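Local coordinates for protein N-alpha-acetyltransferase 35, NatC auxiliary subunit (Saccharomyces cerevisiae, PDB 6YGA) that serves as the auxiliary subunit of the NatC N-terminal acetyltransferase, a complex that acetylates the N-terminal methionine of the L-A virus Gag protein, at residues Q193-L204 / L224-D235. Sequence-based numbering, arbitrary orientation.
Sequences QDVVINSLTESL and LKIIICLVHLED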
ATOM      1  N   GLN B 193       8.222  13.687 -27.880  1.00 64.15           N
ATOM      2  CA  GLN B 193       9.432  12.953 -27.520  1.00 62.30           C
ATOM      3  C   GLN B 193      10.597  13.311 -28.434  1.00 65.70           C
ATOM      4  O   GLN B 193      11.738  13.434 -27.974  1.00 66.29           O
ATOM      5  CB  GLN B 193       9.165  11.449 -27.564  1.00 59.95           C
ATOM      6  CG  GLN B 193      10.293  10.604 -26.998  1.00 59.35           C
ATOM      7  CD  GLN B 193      10.188   9.147 -27.403  1.00 58.96           C
ATOM      8  OE1 GLN B 193       9.961   8.830 -28.571  1.00 59.86           O
ATOM      9  NE2 GLN B 193      10.351   8.253 -26.437  1.00 56.76           N
ATOM     10  N   ASP B 194      10.332  13.484 -29.731  1.00 68.38           N
ATOM     11  CA  ASP B 194      11.411  13.768 -30.672  1.00 72.99           C
ATOM     12  C   ASP B 194      12.116  15.074 -30.328  1.00 73.82           C
ATOM     13  O   ASP B 194      13.348  15.158 -30.392  1.00 73.68           O
ATOM     14  CB  ASP B 194      10.863  13.813 -32.099  1.00 79.44           C
ATOM     15  CG  ASP B 194      10.194  12.515 -32.508  1.00 83.31           C
ATOM     16  OD1 ASP B 194      10.668  11.438 -32.086  1.00 83.31           O
ATOM     17  OD2 ASP B 194       9.193  12.570 -33.252  1.00 86.36           O
ATOM     18  N   VAL B 195      11.351  16.100 -29.948  1.00 74.14           N
ATOM     19  CA  VAL B 195      11.947  17.388 -29.602  1.00 74.77           C
ATOM     20  C   VAL B 195      12.808  17.261 -28.352  1.00 72.16           C
ATOM     21  O   VAL B 195      13.910  17.818 -28.279  1.00 72.79           O
ATOM     22  CB  VAL B 195      10.847  18.451 -29.430  1.00 74.30           C
ATOM     23  CG1 VAL B 195      11.452  19.790 -29.029  1.00 75.04           C
ATOM     24  CG2 VAL B 195      10.040  18.590 -30.714  1.00 75.01           C
ATOM     25  N   VAL B 196      12.327  16.513 -27.356  1.00 69.58           N
ATOM     26  CA  VAL B 196      13.063  16.371 -26.103  1.00 68.33           C
ATOM     27  C   VAL B 196      14.373  15.624 -26.324  1.00 69.48           C
ATOM     28  O   VAL B 196      15.423  16.021 -25.806  1.00 69.97           O
ATOM     29  CB  VAL B 196      12.179  15.677 -25.049  1.00 64.05           C
ATOM     30  CG1 VAL B 196      12.948  15.471 -23.755  1.00 61.45           C
ATOM     31  CG2 VAL B 196      10.917  16.493 -24.800  1.00 64.00           C
ATOM     32  N   ILE B 197      14.339  14.537 -27.099  1.00 71.23           N
ATOM     33  CA  ILE B 197      15.557  13.772 -27.349  1.00 71.95           C
ATOM     34  C   ILE B 197      16.544  14.589 -28.172  1.00 75.06           C
ATOM     35  O   ILE B 197      17.754  14.567 -27.916  1.00 76.80           O
ATOM     36  CB  ILE B 197      15.218  12.433 -28.030  1.00 71.10           C
ATOM     37  CG1 ILE B 197      14.298  11.605 -27.138  1.00 69.56           C
ATOM     38  CG2 ILE B 197      16.482  11.647 -28.340  1.00 72.06           C
ATOM     39  CD1 ILE B 197      13.773  10.367 -27.817  1.00 70.42           C
ATOM     40  N   ASN B 198      16.046  15.328 -29.168  1.00 78.18           N
ATOM     41  CA  ASN B 198      16.924  16.188 -29.955  1.00 83.94           C
ATOM     42  C   ASN B 198      17.531  17.289 -29.094  1.00 82.46           C
ATOM     43  O   ASN B 198      18.718  17.606 -29.227  1.00 85.01           O
ATOM     44  CB  ASN B 198      16.158  16.789 -31.135  1.00 90.46           C
ATOM     45  CG  ASN B 198      15.818  15.758 -32.197  1.00 96.19           C
ATOM     46  OD1 ASN B 198      16.413  14.682 -32.248  1.00 98.38           O
ATOM     47  ND2 ASN B 198      14.863  16.091 -33.059  1.00 98.78           N
ATOM     48  N   SER B 199      16.733  17.879 -28.199  1.00 79.44           N
ATOM     49  CA  SER B 199      17.252  18.917 -27.311  1.00 78.97           C
ATOM     50  C   SER B 199      18.353  18.371 -26.410  1.00 77.33           C
ATOM     51  O   SER B 199      19.373  19.035 -26.192  1.00 79.43           O
ATOM     52  CB  SER B 199      16.116  19.506 -26.474  1.00 77.98           C
ATOM     53  OG  SER B 199      16.614  20.369 -25.466  1.00 80.36           O
ATOM     54  N   LEU B 200      18.165  17.160 -25.881  1.00 72.08           N
ATOM     55  CA  LEU B 200      19.179  16.548 -25.029  1.00 70.39           C
ATOM     56  C   LEU B 200      20.410  16.148 -25.834  1.00 72.95           C
ATOM     57  O   LEU B 200      21.539  16.235 -25.337  1.00 73.35           O
ATOM     58  CB  LEU B 200      18.588  15.336 -24.311  1.00 67.66           C
ATOM     59  CG  LEU B 200      17.463  15.624 -23.315  1.00 65.21           C
ATOM     60  CD1 LEU B 200      16.581  14.400 -23.112  1.00 62.35           C
ATOM     61  CD2 LEU B 200      18.045  16.088 -21.991  1.00 64.63           C
ATOM     62  N   THR B 201      20.214  15.705 -27.078  1.00 75.86           N
ATOM     63  CA  THR B 201      21.352  15.375 -27.930  1.00 80.21           C
ATOM     64  C   THR B 201      22.154  16.622 -28.285  1.00 87.60           C
ATOM     65  O   THR B 201      23.390  16.594 -28.276  1.00 90.81           O
ATOM     66  CB  THR B 201      20.872  14.656 -29.194  1.00 79.13           C
ATOM     67  OG1 THR B 201      20.435  13.335 -28.857  1.00 78.75           O
ATOM     68  CG2 THR B 201      21.987  14.564 -30.228  1.00 79.62           C
ATOM     69  N   GLU B 202      21.469  17.728 -28.587  1.00 92.16           N
ATOM     70  CA  GLU B 202      22.167  18.969 -28.913  1.00 98.68           C
ATOM     71  C   GLU B 202      23.005  19.460 -27.739  1.00 97.15           C
ATOM     72  O   GLU B 202      24.122  19.957 -27.928  1.00 99.62           O
ATOM     73  CB  GLU B 202      21.167  20.040 -29.345  1.00107.12           C
ATOM     74  CG  GLU B 202      20.507  19.772 -30.688  1.00116.09           C
ATOM     75  CD  GLU B 202      19.462  20.812 -31.044  1.00124.89           C
ATOM     76  OE1 GLU B 202      19.338  21.811 -30.303  1.00128.21           O
ATOM     77  OE2 GLU B 202      18.763  20.629 -32.062  1.00128.27           O
ATOM     78  N   SER B 203      22.482  19.337 -26.515  1.00 91.34           N
ATOM     79  CA  SER B 203      23.284  19.684 -25.348  1.00 88.39           C
ATOM     80  C   SER B 203      24.457  18.729 -25.177  1.00 87.88           C
ATOM     81  O   SER B 203      25.511  19.130 -24.671  1.00 89.73           O
ATOM     82  CB  SER B 203      22.419  19.695 -24.088  1.00 83.26           C
ATOM     83  OG  SER B 203      21.519  20.787 -24.096  1.00 81.50           O
ATOM     84  N   LEU B 204      24.300  17.470 -25.594  1.00 85.44           N
ATOM     85  CA  LEU B 204      25.420  16.536 -25.539  1.00 84.47           C
ATOM     86  C   LEU B 204      26.540  16.973 -26.472  1.00 88.56           C
ATOM     87  O   LEU B 204      27.718  16.909 -26.107  1.00 92.34           O
ATOM     88  CB  LEU B 204      24.954  15.119 -25.884  1.00 80.86           C
ATOM     89  CG  LEU B 204      24.913  14.105 -24.736  1.00 76.95           C
ATOM     90  CD1 LEU B 204      24.674  12.702 -25.272  1.00 74.25           C
ATOM     91  CD2 LEU B 204      26.190  14.163 -23.907  1.00 78.40           C
ATOM     92  N   LEU B 224      23.253  13.554 -18.760  1.00 69.64           N
ATOM     93  CA  LEU B 224      22.474  13.842 -19.959  1.00 70.39           C
ATOM     94  C   LEU B 224      22.003  12.559 -20.637  1.00 68.97           C
ATOM     95  O   LEU B 224      20.849  12.467 -21.072  1.00 68.12           O
ATOM     96  CB  LEU B 224      23.300  14.690 -20.926  1.00 75.10           C
ATOM     97  CG  LEU B 224      22.573  15.837 -21.627  1.00 78.73           C
ATOM     98  CD1 LEU B 224      22.038  16.808 -20.611  1.00 78.64           C
ATOM     99  CD2 LEU B 224      23.504  16.558 -22.566  1.00 83.32           C
ATOM    100  N   LYS B 225      22.879  11.557 -20.735  1.00 67.68           N
ATOM    101  CA  LYS B 225      22.489  10.305 -21.379  1.00 64.65           C
ATOM    102  C   LYS B 225      21.486   9.536 -20.530  1.00 61.48           C
ATOM    103  O   LYS B 225      20.609   8.850 -21.067  1.00 58.95           O
ATOM    104  CB  LYS B 225      23.719   9.445 -21.660  1.00 63.28           C
ATOM    105  CG  LYS B 225      24.696  10.030 -22.665  1.00 64.36           C
ATOM    106  CD  LYS B 225      25.838   9.060 -22.927  1.00 65.58           C
ATOM    107  CE  LYS B 225      26.754   9.560 -24.032  1.00 70.14           C
ATOM    108  NZ  LYS B 225      27.854   8.599 -24.329  1.00 73.51           N
ATOM    109  N   ILE B 226      21.608   9.629 -19.202  1.00 60.94           N
ATOM    110  CA  ILE B 226      20.630   9.000 -18.315  1.00 57.27           C
ATOM    111  C   ILE B 226      19.246   9.589 -18.557  1.00 55.89           C
ATOM    112  O   ILE B 226      18.252   8.862 -18.675  1.00 53.82           O
ATOM    113  CB  ILE B 226      21.059   9.151 -16.842  1.00 55.57           C
ATOM    114  CG1 ILE B 226      22.201   8.192 -16.502  1.00 56.40           C
ATOM    115  CG2 ILE B 226      19.883   8.910 -15.906  1.00 51.09           C
ATOM    116  CD1 ILE B 226      22.645   8.269 -15.053  1.00 55.58           C
ATOM    117  N   ILE B 227      19.168  10.919 -18.655  1.00 56.70           N
ATOM    118  CA  ILE B 227      17.886  11.576 -18.894  1.00 57.24           C
ATOM    119  C   ILE B 227      17.287  11.120 -20.220  1.00 59.42           C
ATOM    120  O   ILE B 227      16.077  10.892 -20.323  1.00 58.81           O
ATOM    121  CB  ILE B 227      18.053  13.106 -18.832  1.00 56.50           C
ATOM    122  CG1 ILE B 227      18.517  13.528 -17.433  1.00 56.50           C
ATOM    123  CG2 ILE B 227      16.754  13.812 -19.191  1.00 54.98           C
ATOM    124  CD1 ILE B 227      18.676  15.022 -17.252  1.00 57.94           C
ATOM    125  N   ILE B 228      18.128  10.961 -21.247  1.00 61.33           N
ATOM    126  CA  ILE B 228      17.656  10.456 -22.536  1.00 59.68           C
ATOM    127  C   ILE B 228      17.032   9.074 -22.373  1.00 58.10           C
ATOM    128  O   ILE B 228      15.984   8.775 -22.959  1.00 55.27           O
ATOM    129  CB  ILE B 228      18.807  10.443 -23.559  1.00 59.47           C
ATOM    130  CG1 ILE B 228      19.185  11.873 -23.949  1.00 61.12           C
ATOM    131  CG2 ILE B 228      18.436   9.618 -24.785  1.00 58.10           C
ATOM    132  CD1 ILE B 228      20.291  11.962 -24.975  1.00 62.12           C
ATOM    133  N   CYS B 229      17.658   8.215 -21.566  1.00 58.65           N
ATOM    134  CA  CYS B 229      17.114   6.879 -21.344  1.00 59.83           C
ATOM    135  C   CYS B 229      15.770   6.937 -20.628  1.00 59.61           C
ATOM    136  O   CYS B 229      14.860   6.161 -20.942  1.00 61.02           O
ATOM    137  CB  CYS B 229      18.108   6.036 -20.550  1.00 60.35           C
ATOM    138  SG  CYS B 229      19.677   5.744 -21.396  1.00 63.45           S
ATOM    139  N   LEU B 230      15.624   7.846 -19.659  1.00 59.86           N
ATOM    140  CA  LEU B 230      14.356   7.953 -18.942  1.00 57.54           C
ATOM    141  C   LEU B 230      13.247   8.444 -19.863  1.00 56.80           C
ATOM    142  O   LEU B 230      12.087   8.040 -19.718  1.00 55.00           O
ATOM    143  CB  LEU B 230      14.504   8.883 -17.735  1.00 57.63           C
ATOM    144  CG  LEU B 230      15.480   8.448 -16.636  1.00 58.67           C
ATOM    145  CD1 LEU B 230      15.761   9.590 -15.666  1.00 59.85           C
ATOM    146  CD2 LEU B 230      14.939   7.237 -15.896  1.00 55.85           C
ATOM    147  N   VAL B 231      13.583   9.324 -20.811  1.00 55.53           N
ATOM    148  CA  VAL B 231      12.598   9.796 -21.777  1.00 56.06           C
ATOM    149  C   VAL B 231      12.156   8.663 -22.695  1.00 55.91           C
ATOM    150  O   VAL B 231      11.016   8.647 -23.175  1.00 56.31           O
ATOM    151  CB  VAL B 231      13.176  10.985 -22.568  1.00 57.82           C
ATOM    152  CG1 VAL B 231      12.211  11.429 -23.653  1.00 59.03           C
ATOM    153  CG2 VAL B 231      13.488  12.137 -21.627  1.00 55.41           C
ATOM    154  N   HIS B 232      13.028   7.687 -22.929  1.00 57.49           N
ATOM    155  CA  HIS B 232      12.714   6.565 -23.803  1.00 60.24           C
ATOM    156  C   HIS B 232      11.867   5.494 -23.131  1.00 57.98           C
ATOM    157  O   HIS B 232      11.561   4.486 -23.777  1.00 58.34           O
ATOM    158  CB  HIS B 232      14.002   5.931 -24.325  1.00 63.76           C
ATOM    159  CG  HIS B 232      14.530   6.574 -25.568  1.00 68.43           C
ATOM    160  ND1 HIS B 232      13.995   6.329 -26.814  1.00 70.33           N
ATOM    161  CD2 HIS B 232      15.547   7.447 -25.758  1.00 70.52           C
ATOM    162  CE1 HIS B 232      14.659   7.026 -27.720  1.00 72.35           C
ATOM    163  NE2 HIS B 232      15.606   7.712 -27.105  1.00 72.42           N
ATOM    164  N   LEU B 233      11.489   5.671 -21.864  1.00 56.08           N
ATOM    165  CA  LEU B 233      10.727   4.628 -21.185  1.00 54.36           C
ATOM    166  C   LEU B 233       9.317   4.507 -21.743  1.00 55.37           C
ATOM    167  O   LEU B 233       8.691   3.449 -21.612  1.00 54.94           O
ATOM    168  CB  LEU B 233      10.673   4.891 -19.680  1.00 50.92           C
ATOM    169  CG  LEU B 233      11.939   4.547 -18.890  1.00 51.50           C
ATOM    170  CD1 LEU B 233      11.775   4.914 -17.420  1.00 51.02           C
ATOM    171  CD2 LEU B 233      12.274   3.075 -19.047  1.00 49.87           C
ATOM    172  N   GLU B 234       8.799   5.565 -22.366  1.00 56.05           N
ATOM    173  CA  GLU B 234       7.458   5.495 -22.930  1.00 54.80           C
ATOM    174  C   GLU B 234       7.389   4.600 -24.162  1.00 53.54           C
ATOM    175  O   GLU B 234       6.281   4.259 -24.595  1.00 57.83           O
ATOM    176  CB  GLU B 234       6.955   6.898 -23.273  1.00 56.97           C
ATOM    177  CG  GLU B 234       7.584   7.502 -24.508  1.00 60.84           C
ATOM    178  CD  GLU B 234       6.863   8.751 -24.970  1.00 63.42           C
ATOM    179  OE1 GLU B 234       6.194   9.396 -24.135  1.00 63.75           O
ATOM    180  OE2 GLU B 234       6.958   9.082 -26.172  1.00 65.26           O
ATOM    181  N   ASP B 235       8.534   4.201 -24.726  1.00 49.99           N
ATOM    182  CA  ASP B 235       8.522   3.331 -25.899  1.00 50.87           C
ATOM    183  C   ASP B 235       7.864   1.988 -25.596  1.00 51.10           C
ATOM    184  O   ASP B 235       7.290   1.364 -26.495  1.00 50.80           O
ATOM    185  CB  ASP B 235       9.946   3.107 -26.420  1.00 52.31           C
ATOM    186  CG  ASP B 235      10.636   4.396 -26.842  1.00 57.11           C
ATOM    187  OD1 ASP B 235       9.944   5.372 -27.201  1.00 58.17           O
ATOM    188  OD2 ASP B 235      11.885   4.427 -26.819  1.00 59.34           O
TER
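The side chains of Gln-193 and Asp-235 cross at about a right angle, their flat ends steeply turned: Gln-193 NE2 donates to Asp-235 OD1 at 3.0 Å in a nearly straight bond, coming from the syn side but 33° out of the carboxylate plane. With CG anti to the backbone N (chi1 -171°) and the chain extended beyond it, the amide is carried across to the other segment, where NE2 also makes a weak bond of 3.4 Å to Val-231 O. Glu-234 OE2 lies 3.5 Å from Gln-193 CD. Nearby, Ile-197 lays CD1 obliquely against the His-232 ring, 3.3 Å from His-232 NE2. Helices 193-209 and 215-231 are a worked example of an antiparallel helical hairpin with knobs-into-holes packing; over 193-204 and 224-231 their axes lie 169° apart in direction and approach to 9.8 Å. Leu-200 sits among Leu-224, Ile-227, Ile-228 and Val-231, its CB 3.5 Å from Ile-228 CG1, while Val-231 enters the reciprocal hole of Gln-193, Val-196, Ile-197 and Leu-200. At the far end, Leu-224 CD2 packs against Leu-204 CG. Behind this first shell, His-232 ND1 donates in its ring plane to the syn lone pair of Asp-235 OD2 (2.8 Å), restraining the carboxylate that receives Gln-193. The imidazole in turn stacks on His-246, and Tyr-157 OH hydrogen-bonds Glu-234 OE1.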